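Local coordinates for protein enoyl-CoA hydratase/isomerase (Mycobacterium avium, PDB 3P5M) that probably catalyses hydration or isomerisation of enoyl-coenzyme A thioesters, at residues N6-E11 against E36-H41; V30-L35 against A75-A80; V40-A45 against T89-P94; V10-A15 against E49-V54. All coordinates share one frame; numbering follows the deposited sequence.

Contact 1 (N6-E11 against E36-H41)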
loop_
_atom_site.group_PDB
_atom_site.type_symbol
_atom_site.label_atom_id
_atom_site.label_comp_id
_atom_site.label_asym_id
_atom_site.label_seq_id
_atom_site.Cartn_x
_atom_site.Cartn_y
_atom_site.Cartn_z
ATOM N N ASN B 6 42.636 -4.546 10.861
ATOM C CA ASN B 6 42.237 -4.882 9.475
ATOM C C ASN B 6 40.878 -4.287 9.076
ATOM O O ASN B 6 40.087 -4.929 8.373
ATOM C CB ASN B 6 42.299 -6.407 9.242
ATOM C CG ASN B 6 43.710 -6.976 9.486
ATOM O OD1 ASN B 6 44.684 -6.481 8.926
ATOM N ND2 ASN B 6 43.815 -7.995 10.344
ATOM N N GLY B 7 40.622 -3.062 9.537
ATOM C CA GLY B 7 39.382 -2.359 9.253
ATOM C C GLY B 7 38.141 -2.823 10.008
ATOM O O GLY B 7 37.022 -2.537 9.581
ATOM N N ILE B 8 38.319 -3.536 11.120
ATOM C CA ILE B 8 37.197 -3.982 11.956
ATOM C C ILE B 8 37.347 -3.550 13.434
ATOM O O ILE B 8 38.342 -3.896 14.086
ATOM C CB ILE B 8 37.017 -5.525 11.900
ATOM C CG1 ILE B 8 36.826 -6.045 10.458
ATOM C CG2 ILE B 8 35.891 -5.982 12.855
ATOM C CD1 ILE B 8 35.448 -5.785 9.811
ATOM N N SER B 9 36.368 -2.803 13.956
ATOM C CA SER B 9 36.313 -2.473 15.386
ATOM C C SER B 9 35.419 -3.463 16.089
ATOM O O SER B 9 34.395 -3.875 15.564
ATOM C CB SER B 9 35.769 -1.069 15.652
ATOM O OG SER B 9 36.554 -0.085 15.010
ATOM N N VAL B 10 35.814 -3.841 17.287
ATOM C CA VAL B 10 35.081 -4.817 18.051
ATOM C C VAL B 10 35.058 -4.331 19.487
ATOM O O VAL B 10 36.112 -4.045 20.074
ATOM C CB VAL B 10 35.736 -6.200 17.960
ATOM C CG1 VAL B 10 35.015 -7.197 18.847
ATOM C CG2 VAL B 10 35.753 -6.703 16.482
ATOM N N GLU B 11 33.848 -4.227 20.032
ATOM C CA GLU B 11 33.624 -3.743 21.390
ATOM C C GLU B 11 32.537 -4.560 22.106
ATOM O O GLU B 11 31.531 -4.928 21.500
ATOM C CB GLU B 11 33.250 -2.268 21.325
ATOM C CG GLU B 11 32.829 -1.645 22.621
ATOM C CD GLU B 11 31.938 -0.438 22.403
ATOM O OE1 GLU B 11 31.985 0.148 21.295
ATOM O OE2 GLU B 11 31.177 -0.083 23.332
ATOM N N GLU B 36 38.341 -11.697 6.473
ATOM C CA GLU B 36 38.866 -12.748 7.353
ATOM C C GLU B 36 38.824 -12.336 8.813
ATOM O O GLU B 36 38.449 -13.125 9.670
ATOM C CB GLU B 36 40.286 -13.151 6.963
ATOM C CG GLU B 36 40.341 -14.366 6.051
ATOM C CD GLU B 36 41.762 -14.712 5.602
ATOM O OE1 GLU B 36 42.719 -14.502 6.387
ATOM O OE2 GLU B 36 41.930 -15.199 4.460
ATOM N N GLU B 37 39.211 -11.095 9.076
ATOM C CA GLU B 37 39.097 -10.504 10.398
ATOM C C GLU B 37 37.657 -10.552 10.936
ATOM O O GLU B 37 37.410 -11.027 12.045
ATOM C CB GLU B 37 39.609 -9.057 10.371
ATOM C CG GLU B 37 39.570 -8.342 11.743
ATOM C CD GLU B 37 40.676 -8.781 12.689
ATOM O OE1 GLU B 37 41.529 -9.581 12.288
ATOM O OE2 GLU B 37 40.700 -8.313 13.842
ATOM N N LEU B 38 36.724 -10.062 10.130
ATOM C CA LEU B 38 35.322 -10.051 10.473
ATOM C C LEU B 38 34.839 -11.452 10.882
ATOM O O LEU B 38 34.150 -11.631 11.890
ATOM C CB LEU B 38 34.543 -9.533 9.260
ATOM C CG LEU B 38 33.024 -9.341 9.280
ATOM C CD1 LEU B 38 32.584 -8.585 10.505
ATOM C CD2 LEU B 38 32.573 -8.595 8.018
ATOM N N SER B 39 35.208 -12.434 10.066
ATOM C CA SER B 39 34.711 -13.801 10.184
ATOM C C SER B 39 35.078 -14.489 11.529
ATOM O O SER B 39 34.263 -15.265 12.067
ATOM C CB SER B 39 35.196 -14.631 8.985
ATOM O OG SER B 39 34.852 -15.997 9.125
ATOM N N VAL B 40 36.272 -14.208 12.064
ATOM C CA VAL B 40 36.700 -14.869 13.296
ATOM C C VAL B 40 35.993 -14.251 14.498
ATOM O O VAL B 40 35.588 -14.974 15.423
ATOM C CB VAL B 40 38.245 -14.881 13.523
ATOM C CG1 VAL B 40 38.953 -15.741 12.456
ATOM C CG2 VAL B 40 38.822 -13.450 13.609
ATOM N N HIS B 41 35.849 -12.924 14.469
ATOM C CA HIS B 41 35.083 -12.217 15.474
ATOM C C HIS B 41 33.646 -12.693 15.530
ATOM O O HIS B 41 33.053 -12.695 16.595
ATOM C CB HIS B 41 35.162 -10.711 15.268
ATOM C CG HIS B 41 36.477 -10.132 15.678
ATOM N ND1 HIS B 41 36.966 -10.247 16.960
ATOM C CD2 HIS B 41 37.407 -9.443 14.976
ATOM C CE1 HIS B 41 38.145 -9.657 17.033
ATOM N NE2 HIS B 41 38.434 -9.157 15.844
#

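Contact 2 (V30-L35 against A75-A80)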
loop_
_atom_site.group_PDB
_atom_site.type_symbol
_atom_site.label_atom_id
_atom_site.label_comp_id
_atom_site.label_asym_id
_atom_site.label_seq_id
_atom_site.Cartn_x
_atom_site.Cartn_y
_atom_site.Cartn_z
ATOM N N VAL B 30 35.324 -3.511 1.222
ATOM C CA VAL B 30 36.026 -4.599 1.892
ATOM C C VAL B 30 37.114 -5.280 1.021
ATOM O O VAL B 30 37.013 -5.369 -0.235
ATOM C CB VAL B 30 35.051 -5.704 2.409
ATOM C CG1 VAL B 30 34.133 -5.167 3.477
ATOM C CG2 VAL B 30 34.258 -6.365 1.252
ATOM N N ASP B 31 38.147 -5.756 1.702
ATOM C CA ASP B 31 39.150 -6.619 1.092
ATOM C C ASP B 31 39.329 -7.891 1.910
ATOM O O ASP B 31 38.691 -8.066 2.942
ATOM C CB ASP B 31 40.486 -5.870 0.835
ATOM C CG ASP B 31 41.236 -5.462 2.109
ATOM O OD1 ASP B 31 40.747 -5.535 3.256
ATOM O OD2 ASP B 31 42.397 -5.064 1.924
ATOM N N THR B 32 40.192 -8.783 1.443
ATOM C CA THR B 32 40.343 -10.085 2.090
ATOM C C THR B 32 40.755 -10.021 3.560
ATOM O O THR B 32 40.099 -10.653 4.369
ATOM C CB THR B 32 41.258 -11.022 1.296
ATOM O OG1 THR B 32 40.824 -11.019 -0.064
ATOM C CG2 THR B 32 41.210 -12.456 1.881
ATOM N N PRO B 33 41.845 -9.289 3.905
ATOM C CA PRO B 33 42.159 -9.164 5.339
ATOM C C PRO B 33 40.930 -8.760 6.153
ATOM O O PRO B 33 40.638 -9.373 7.176
ATOM C CB PRO B 33 43.207 -8.036 5.394
ATOM C CG PRO B 33 43.715 -7.857 3.979
ATOM C CD PRO B 33 42.935 -8.764 3.052
ATOM N N MET B 34 40.213 -7.741 5.684
ATOM C CA MET B 34 39.060 -7.211 6.409
ATOM C C MET B 34 37.984 -8.274 6.612
ATOM O O MET B 34 37.415 -8.393 7.711
ATOM C CB MET B 34 38.502 -5.987 5.693
ATOM C CG MET B 34 37.371 -5.283 6.393
ATOM S SD MET B 34 37.121 -3.710 5.575
ATOM C CE MET B 34 35.677 -3.047 6.430
ATOM N N LEU B 35 37.727 -9.055 5.561
ATOM C CA LEU B 35 36.708 -10.114 5.627
ATOM C C LEU B 35 37.096 -11.236 6.582
ATOM O O LEU B 35 36.276 -11.670 7.394
ATOM C CB LEU B 35 36.400 -10.681 4.232
ATOM C CG LEU B 35 35.711 -9.743 3.234
ATOM C CD1 LEU B 35 35.675 -10.356 1.835
ATOM C CD2 LEU B 35 34.322 -9.394 3.693
ATOM N N ALA B 75 39.650 -15.092 -6.094
ATOM C CA ALA B 75 39.174 -16.343 -5.488
ATOM C C ALA B 75 39.255 -16.225 -3.988
ATOM O O ALA B 75 38.357 -16.681 -3.277
ATOM C CB ALA B 75 39.985 -17.529 -5.961
ATOM N N GLY B 76 40.340 -15.599 -3.517
ATOM C CA GLY B 76 40.547 -15.316 -2.088
ATOM C C GLY B 76 39.442 -14.483 -1.447
ATOM O O GLY B 76 38.947 -14.819 -0.386
ATOM N N ALA B 77 39.083 -13.379 -2.092
ATOM C CA ALA B 77 38.049 -12.469 -1.596
ATOM C C ALA B 77 36.693 -13.172 -1.600
ATOM O O ALA B 77 35.935 -13.069 -0.646
ATOM C CB ALA B 77 37.991 -11.221 -2.470
ATOM N N ALA B 78 36.420 -13.897 -2.679
ATOM C CA ALA B 78 35.149 -14.571 -2.888
ATOM C C ALA B 78 34.959 -15.598 -1.782
ATOM O O ALA B 78 33.888 -15.660 -1.147
ATOM C CB ALA B 78 35.125 -15.242 -4.292
ATOM N N ASP B 79 36.016 -16.375 -1.529
ATOM C CA ASP B 79 36.020 -17.362 -0.425
ATOM C C ASP B 79 35.805 -16.724 0.956
ATOM O O ASP B 79 34.986 -17.210 1.758
ATOM C CB ASP B 79 37.292 -18.231 -0.410
ATOM C CG ASP B 79 37.394 -19.177 -1.631
ATOM O OD1 ASP B 79 36.381 -19.477 -2.317
ATOM O OD2 ASP B 79 38.523 -19.636 -1.903
ATOM N N ALA B 80 36.544 -15.657 1.247
ATOM C CA ALA B 80 36.402 -15.001 2.559
ATOM C C ALA B 80 34.978 -14.425 2.767
ATOM O O ALA B 80 34.338 -14.629 3.844
ATOM C CB ALA B 80 37.514 -13.924 2.754
HETATM O O HOH W 1 36.195 -14.626 5.994
#

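Contact 3 (V40-A45 against T89-P94)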
loop_
_atom_site.group_PDB
_atom_site.type_symbol
_atom_site.label_atom_id
_atom_site.label_comp_id
_atom_site.label_asym_id
_atom_site.label_seq_id
_atom_site.Cartn_x
_atom_site.Cartn_y
_atom_site.Cartn_z
ATOM N N VAL B 40 36.272 -14.208 12.064
ATOM C CA VAL B 40 36.700 -14.869 13.296
ATOM C C VAL B 40 35.993 -14.251 14.498
ATOM O O VAL B 40 35.588 -14.974 15.423
ATOM C CB VAL B 40 38.245 -14.881 13.523
ATOM C CG1 VAL B 40 38.953 -15.741 12.456
ATOM C CG2 VAL B 40 38.822 -13.450 13.609
ATOM N N HIS B 41 35.849 -12.924 14.469
ATOM C CA HIS B 41 35.083 -12.217 15.474
ATOM C C HIS B 41 33.646 -12.693 15.530
ATOM O O HIS B 41 33.053 -12.695 16.595
ATOM C CB HIS B 41 35.162 -10.711 15.268
ATOM C CG HIS B 41 36.477 -10.132 15.678
ATOM N ND1 HIS B 41 36.966 -10.247 16.960
ATOM C CD2 HIS B 41 37.407 -9.443 14.976
ATOM C CE1 HIS B 41 38.145 -9.657 17.033
ATOM N NE2 HIS B 41 38.434 -9.157 15.844
ATOM N N ILE B 42 33.099 -13.134 14.401
ATOM C CA ILE B 42 31.747 -13.704 14.405
ATOM C C ILE B 42 31.696 -15.090 15.061
ATOM O O ILE B 42 30.842 -15.358 15.912
ATOM C CB ILE B 42 31.143 -13.828 13.004
ATOM C CG1 ILE B 42 31.212 -12.499 12.242
ATOM C CG2 ILE B 42 29.698 -14.389 13.083
ATOM C CD1 ILE B 42 30.150 -11.554 12.568
ATOM N N ARG B 43 32.592 -15.979 14.661
ATOM C CA ARG B 43 32.525 -17.339 15.185
ATOM C C ARG B 43 32.959 -17.384 16.648
ATOM O O ARG B 43 32.379 -18.144 17.428
ATOM C CB ARG B 43 33.300 -18.319 14.312
ATOM C CG ARG B 43 32.620 -18.585 12.982
ATOM C CD ARG B 43 33.381 -19.610 12.176
ATOM N NE ARG B 43 34.507 -19.017 11.460
ATOM C CZ ARG B 43 35.673 -19.630 11.265
ATOM N NH1 ARG B 43 35.869 -20.849 11.745
ATOM N NH2 ARG B 43 36.650 -19.018 10.606
ATOM N N ASP B 44 33.950 -16.557 17.004
ATOM C CA ASP B 44 34.344 -16.298 18.391
ATOM C C ASP B 44 33.246 -15.755 19.349
ATOM O O ASP B 44 33.477 -15.635 20.568
ATOM C CB ASP B 44 35.523 -15.317 18.396
ATOM C CG ASP B 44 36.879 -16.003 18.160
ATOM O OD1 ASP B 44 36.930 -17.187 17.752
ATOM O OD2 ASP B 44 37.905 -15.331 18.378
ATOM N N ALA B 45 32.082 -15.386 18.814
ATOM C CA ALA B 45 30.969 -14.975 19.663
ATOM C C ALA B 45 30.246 -16.219 20.169
ATOM O O ALA B 45 29.584 -16.181 21.211
ATOM C CB ALA B 45 30.005 -14.015 18.901
ATOM N N THR B 89 25.110 -16.881 9.427
ATOM C CA THR B 89 23.902 -17.733 9.400
ATOM C C THR B 89 24.029 -18.951 10.345
ATOM O O THR B 89 23.016 -19.505 10.815
ATOM C CB THR B 89 23.548 -18.246 7.982
ATOM O OG1 THR B 89 24.646 -19.001 7.443
ATOM C CG2 THR B 89 23.251 -17.092 7.026
ATOM N N SER B 90 25.272 -19.334 10.640
ATOM C CA SER B 90 25.545 -20.533 11.397
ATOM C C SER B 90 25.796 -20.263 12.884
ATOM O O SER B 90 25.617 -21.174 13.691
ATOM C CB SER B 90 26.727 -21.307 10.767
ATOM O OG SER B 90 27.065 -22.416 11.590
ATOM N N LEU B 91 26.189 -19.032 13.254
ATOM C CA LEU B 91 26.302 -18.669 14.678
ATOM C C LEU B 91 24.999 -18.945 15.406
ATOM O O LEU B 91 23.959 -18.419 14.985
ATOM C CB LEU B 91 26.686 -17.189 14.854
ATOM C CG LEU B 91 26.828 -16.636 16.283
ATOM C CD1 LEU B 91 28.094 -17.095 16.951
ATOM C CD2 LEU B 91 26.836 -15.144 16.275
ATOM N N PRO B 92 25.048 -19.730 16.525
ATOM C CA PRO B 92 23.781 -20.013 17.241
ATOM C C PRO B 92 23.344 -18.871 18.176
ATOM O O PRO B 92 22.807 -19.096 19.281
ATOM C CB PRO B 92 24.067 -21.348 17.982
ATOM C CG PRO B 92 25.534 -21.377 18.161
ATOM C CD PRO B 92 26.117 -20.676 16.920
ATOM N N LYS B 93 23.524 -17.654 17.689
ATOM C CA LYS B 93 23.152 -16.448 18.416
ATOM C C LYS B 93 22.660 -15.403 17.437
ATOM O O LYS B 93 23.125 -15.353 16.282
ATOM C CB LYS B 93 24.375 -15.904 19.169
ATOM C CG LYS B 93 24.827 -16.801 20.318
ATOM C CD LYS B 93 26.115 -16.300 21.008
ATOM C CE LYS B 93 26.601 -17.318 22.071
ATOM N NZ LYS B 93 27.663 -16.752 22.974
ATOM N N PRO B 94 21.692 -14.591 17.859
ATOM C CA PRO B 94 21.133 -13.611 16.935
ATOM C C PRO B 94 22.149 -12.541 16.508
ATOM O O PRO B 94 22.948 -12.074 17.328
ATOM C CB PRO B 94 19.973 -12.982 17.728
ATOM C CG PRO B 94 20.286 -13.323 19.178
ATOM C CD PRO B 94 20.968 -14.627 19.147
#

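Contact 4 (V10-A15 against E49-V54)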
loop_
_atom_site.group_PDB
_atom_site.type_symbol
_atom_site.label_atom_id
_atom_site.label_comp_id
_atom_site.label_asym_id
_atom_site.label_seq_id
_atom_site.Cartn_x
_atom_site.Cartn_y
_atom_site.Cartn_z
ATOM N N VAL B 10 35.814 -3.841 17.287
ATOM C CA VAL B 10 35.081 -4.817 18.051
ATOM C C VAL B 10 35.058 -4.331 19.487
ATOM O O VAL B 10 36.112 -4.045 20.074
ATOM C CB VAL B 10 35.736 -6.200 17.960
ATOM C CG1 VAL B 10 35.015 -7.197 18.847
ATOM C CG2 VAL B 10 35.753 -6.703 16.482
ATOM N N GLU B 11 33.848 -4.227 20.032
ATOM C CA GLU B 11 33.624 -3.743 21.390
ATOM C C GLU B 11 32.537 -4.560 22.106
ATOM O O GLU B 11 31.531 -4.928 21.500
ATOM C CB GLU B 11 33.250 -2.268 21.325
ATOM C CG GLU B 11 32.829 -1.645 22.621
ATOM C CD GLU B 11 31.938 -0.438 22.403
ATOM O OE1 GLU B 11 31.985 0.148 21.295
ATOM O OE2 GLU B 11 31.177 -0.083 23.332
ATOM N N HIS B 12 32.753 -4.848 23.390
ATOM C CA HIS B 12 31.707 -5.425 24.238
ATOM C C HIS B 12 30.921 -4.336 24.924
ATOM O O HIS B 12 31.502 -3.354 25.425
ATOM C CB HIS B 12 32.287 -6.368 25.276
ATOM C CG HIS B 12 32.761 -7.660 24.701
ATOM N ND1 HIS B 12 32.066 -8.842 24.855
ATOM C CD2 HIS B 12 33.852 -7.956 23.951
ATOM C CE1 HIS B 12 32.714 -9.813 24.233
ATOM N NE2 HIS B 12 33.801 -9.303 23.678
ATOM N N ASP B 13 29.602 -4.527 24.930
ATOM C CA ASP B 13 28.622 -3.591 25.463
ATOM C C ASP B 13 27.556 -4.462 26.123
ATOM O O ASP B 13 26.524 -4.732 25.531
ATOM C CB ASP B 13 28.045 -2.744 24.307
ATOM C CG ASP B 13 26.967 -1.733 24.745
ATOM O OD1 ASP B 13 26.538 -1.698 25.919
ATOM O OD2 ASP B 13 26.533 -0.951 23.871
ATOM N N GLY B 14 27.823 -4.913 27.344
ATOM C CA GLY B 14 26.901 -5.772 28.087
ATOM C C GLY B 14 26.875 -7.142 27.431
ATOM O O GLY B 14 27.918 -7.735 27.176
ATOM N N ALA B 15 25.684 -7.624 27.111
ATOM C CA ALA B 15 25.564 -8.913 26.449
ATOM C C ALA B 15 25.642 -8.827 24.922
ATOM O O ALA B 15 25.438 -9.827 24.226
ATOM C CB ALA B 15 24.308 -9.600 26.893
ATOM N N GLU B 49 30.584 -16.691 26.427
ATOM C CA GLU B 49 29.377 -16.803 27.238
ATOM C C GLU B 49 28.740 -15.451 27.582
ATOM O O GLU B 49 27.550 -15.392 27.928
ATOM C CB GLU B 49 29.664 -17.596 28.521
ATOM N N SER B 50 29.514 -14.366 27.511
ATOM C CA SER B 50 28.962 -13.030 27.829
ATOM C C SER B 50 28.136 -12.470 26.650
ATOM O O SER B 50 27.284 -11.605 26.840
ATOM C CB SER B 50 30.067 -12.039 28.260
ATOM O OG SER B 50 30.955 -11.747 27.179
ATOM N N VAL B 51 28.400 -12.988 25.448
ATOM C CA VAL B 51 27.777 -12.500 24.215
ATOM C C VAL B 51 26.463 -13.245 23.957
ATOM O O VAL B 51 26.444 -14.473 23.745
ATOM C CB VAL B 51 28.722 -12.646 23.006
ATOM C CG1 VAL B 51 28.025 -12.221 21.724
ATOM C CG2 VAL B 51 29.990 -11.829 23.225
ATOM N N ARG B 52 25.371 -12.498 24.018
ATOM C CA ARG B 52 24.048 -13.037 23.699
ATOM C C ARG B 52 23.463 -12.534 22.362
ATOM O O ARG B 52 22.410 -12.983 21.933
ATOM C CB ARG B 52 23.090 -12.761 24.846
ATOM C CG ARG B 52 23.216 -13.810 25.934
ATOM C CD ARG B 52 22.540 -13.361 27.153
ATOM N NE ARG B 52 21.116 -13.650 27.134
ATOM C CZ ARG B 52 20.267 -13.152 28.028
ATOM N NH1 ARG B 52 20.727 -12.355 28.994
ATOM N NH2 ARG B 52 18.975 -13.433 27.958
ATOM N N ALA B 53 24.108 -11.558 21.746
ATOM C CA ALA B 53 23.672 -11.025 20.453
ATOM C C ALA B 53 24.842 -10.303 19.837
ATOM O O ALA B 53 25.691 -9.795 20.544
ATOM C CB ALA B 53 22.454 -10.100 20.580
ATOM N N VAL B 54 24.889 -10.278 18.509
ATOM C CA VAL B 54 25.937 -9.582 17.788
ATOM C C VAL B 54 25.283 -8.426 17.018
ATOM O O VAL B 54 24.247 -8.622 16.393
ATOM C CB VAL B 54 26.643 -10.555 16.816
ATOM C CG1 VAL B 54 27.616 -9.813 15.935
ATOM C CG2 VAL B 54 27.362 -11.692 17.608
HETATM O O HOH W 2 29.209 -9.331 25.577
#

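Contact 1 (N6-E11 against E36-H41)
I8 and V10, on the first strand of the chain, pack on E37, L38 and H41 of helix 32-47 in a strand-on-helix contact at the edge of the six-stranded crotonase sheet. Strand 8-13 is outermost in that sheet within this chain, and the helix segment runs nearly along it, 19° from parallel with the axes 9.2 Å apart. Alternation along the strand selects the residues: I8 and V10 point to the helix, S9 away from it. V10 CG2 sits almost squarely over one face of the H41 imidazole, 3.5 Å from the ring centroid and 8° off its normal, a CH-pi contact. It is brought there by a first torsion of 176°, which sends CG1 opposite the backbone N and leaves CG2 beside it. I8 slides past E37 in the opposite direction, its CG1 3.8 Å from E37 CG, while I8 CD1 reaches L38 CB at 3.9 Å; I19 of the adjoining strand 16-21 continues this apolar layer. E37 is bent at its second torsion, and its carboxylate links two neighbours. OE2 accepts from H41 NE2 at 3.1 Å, lying close to the imidazole plane although the nitrogen stands well above the carboxylate plane. OE1 takes a weak bond from N6 ND2 at 3.4 Å, with amide and carboxylate planes steeply inclined. The chemistry thus couples an apolar contact to a polar one: the bond to E37 helps fix the rotation of the imidazole that V10 covers, and the carboxylate would be expected to favour a protonated H41.

Contact 2 (V30-L35 against A75-A80)
T32 and L35, in the first turn of helix 32-47, meet G76, A77 and A80 of helix 74-90, a helix-helix contact made close by small residues. The two helices flank strand 53-58 in the chain and belong to the crotonase fold. Their backbones come near at T32 and A77, whose CA atoms are 5.0 Å apart; glycine and alanine on the second helix allow this.

The apolar part is built on the A80 methyl. L35 CB lies 3.7 Å from A80 CB, and T32 CG2, three residues earlier, also approaches that methyl, at 4.1 Å. Further along L35, CD1 rests against A77 O at 3.7 Å, beside the backbone of the opposing helix, and the leucine also packs on F106 of helix 106-113.

The polar interactions of the side chains gather at the helix starts. A chi1 of -49° keeps T32 OG1 beside its own backbone N and directs it at G76 and A77, 3.5 Å from A77 CA; its hydrogen-bond partner is the D73 carboxylate, just before that helix. D31 is the N-cap of helix 32-47: its side chain accepts a weak capping bond from M34 N, which helps hold the first turn that presents T32.

A water bridges the two backbones at the far end, donating to A80 O at 2.8 Å and, weakly, to L35 O at 3.3 Å.

Contact 3 (V40-A45 against T89-P94)
The end of helix 32-47 meets the turn that leaves helix 74-90, where L91 and K93 reach back to I42 and A45. L91 is the first residue to depart from helical geometry, and its side chain turns to the other helix. With CG anti to the backbone N (chi1 179°), the branched end is carried across to the backbone of I42-A45: CD1 comes to 3.4 Å from I42 O and 4.1 Å from A45 CB. The second methyl, CD2, faces I42 CG2 more loosely, at 4.4 Å. The leucine thus packs on the I42 carbonyl oxygen as well as on side chains.

Both helices are connections between strands of the crotonase-fold sheet. Helix 32-47 leads into strand 53-58 and helix 74-90 into strand 95-99, parallel neighbours in the six-stranded sheet, and the L91 and A45 side chains both also touch V54 on the first of these strands. The apolar patch thus lies between the helix ends and the sheet.

K93 makes the polar half. Its chain is extended beyond CG, running past A45 O, with CE 3.3 Å from that oxygen, and ends with the ammonium at the same atom. NZ donates to A45 O at 2.7 Å, in the carbonyl plane and with a C=O...N angle of 159°. The same nitrogen is hydrogen-bonded to V51 O and weakly to E46 O, so a single lysine gathers carbonyl oxygens from the end of the helix and from the loop that follows. At the turn itself, K206 NZ binds K93 O and, weakly, L91 O.

Contact 4 (V10-A15 against E49-V54)
H12 and A15 join the beta-hairpin turn between strands 8-13 and 16-21 to the loop S50-R52 that enters strand 53-58, at the rim of the crotonase sheet. Strand 16-21, which starts directly beyond A15, lies between strands 8-13 and 53-58 in the sheet, so the contact bridges the ends of its neighbours. Followed outward, H12 leaves the strand with CB pointing toward the loop, and chi1 of -73°, which turns the ring away from the carbonyl carbon, brings the imidazole beside S50 and V51, both of which meet it obliquely. CE1 then touches V51 CG2 at 3.5 Å, the two side chains crossing at about a right angle. ND1 lies 3.0 Å from a water, which donates to G14 O at 2.6 Å and weakly to S50 O, tying ring, turn and loop together. S50 OG stands 3.9 Å from H12 ND1 and has D48 as its hydrogen-bond partner.

A15 supplies the direct bonds. Its carbonyl oxygen accepts from R52 N at 2.7 Å, in the carbonyl plane, and weakly from A53 N at 3.3 Å, while its CA makes a CA-H...O contact with S50 O at 3.2 Å. A15 CB rests near R52 CB at 4.0 Å; beyond it the arginine turns away, its guanidinium bonded to G197 O and T199 OG1.

With one firm and one weak amide bond to the A15 oxygen, the link is chiefly between backbones; the histidine's part is apolar contact and a shared water.

Overall arrangement
Helix 32-47 is the common thread: contact 2 uses its first turn, contact 1 its middle and contact 3 its end, with contacts 2 and 3, centres about 18 Å apart, joining it to helix 74-90 at two places. Contact 1 touches contact 2 where N6 and G7 pack on M34, and its centre lies about 12 Å from those of contacts 2 and 3. Contact 4, sharing V10 and E11 with contact 1, lies at the end of the hairpin, its centre about 11 Å from that of contact 3; V54 N to P94 O (2.9 Å) ties the two, beside the K93-V51 bond. Together they tie helix 32-47 to the edge strand, to helix 74-90 and, through K93, to the loop before strand 53-58.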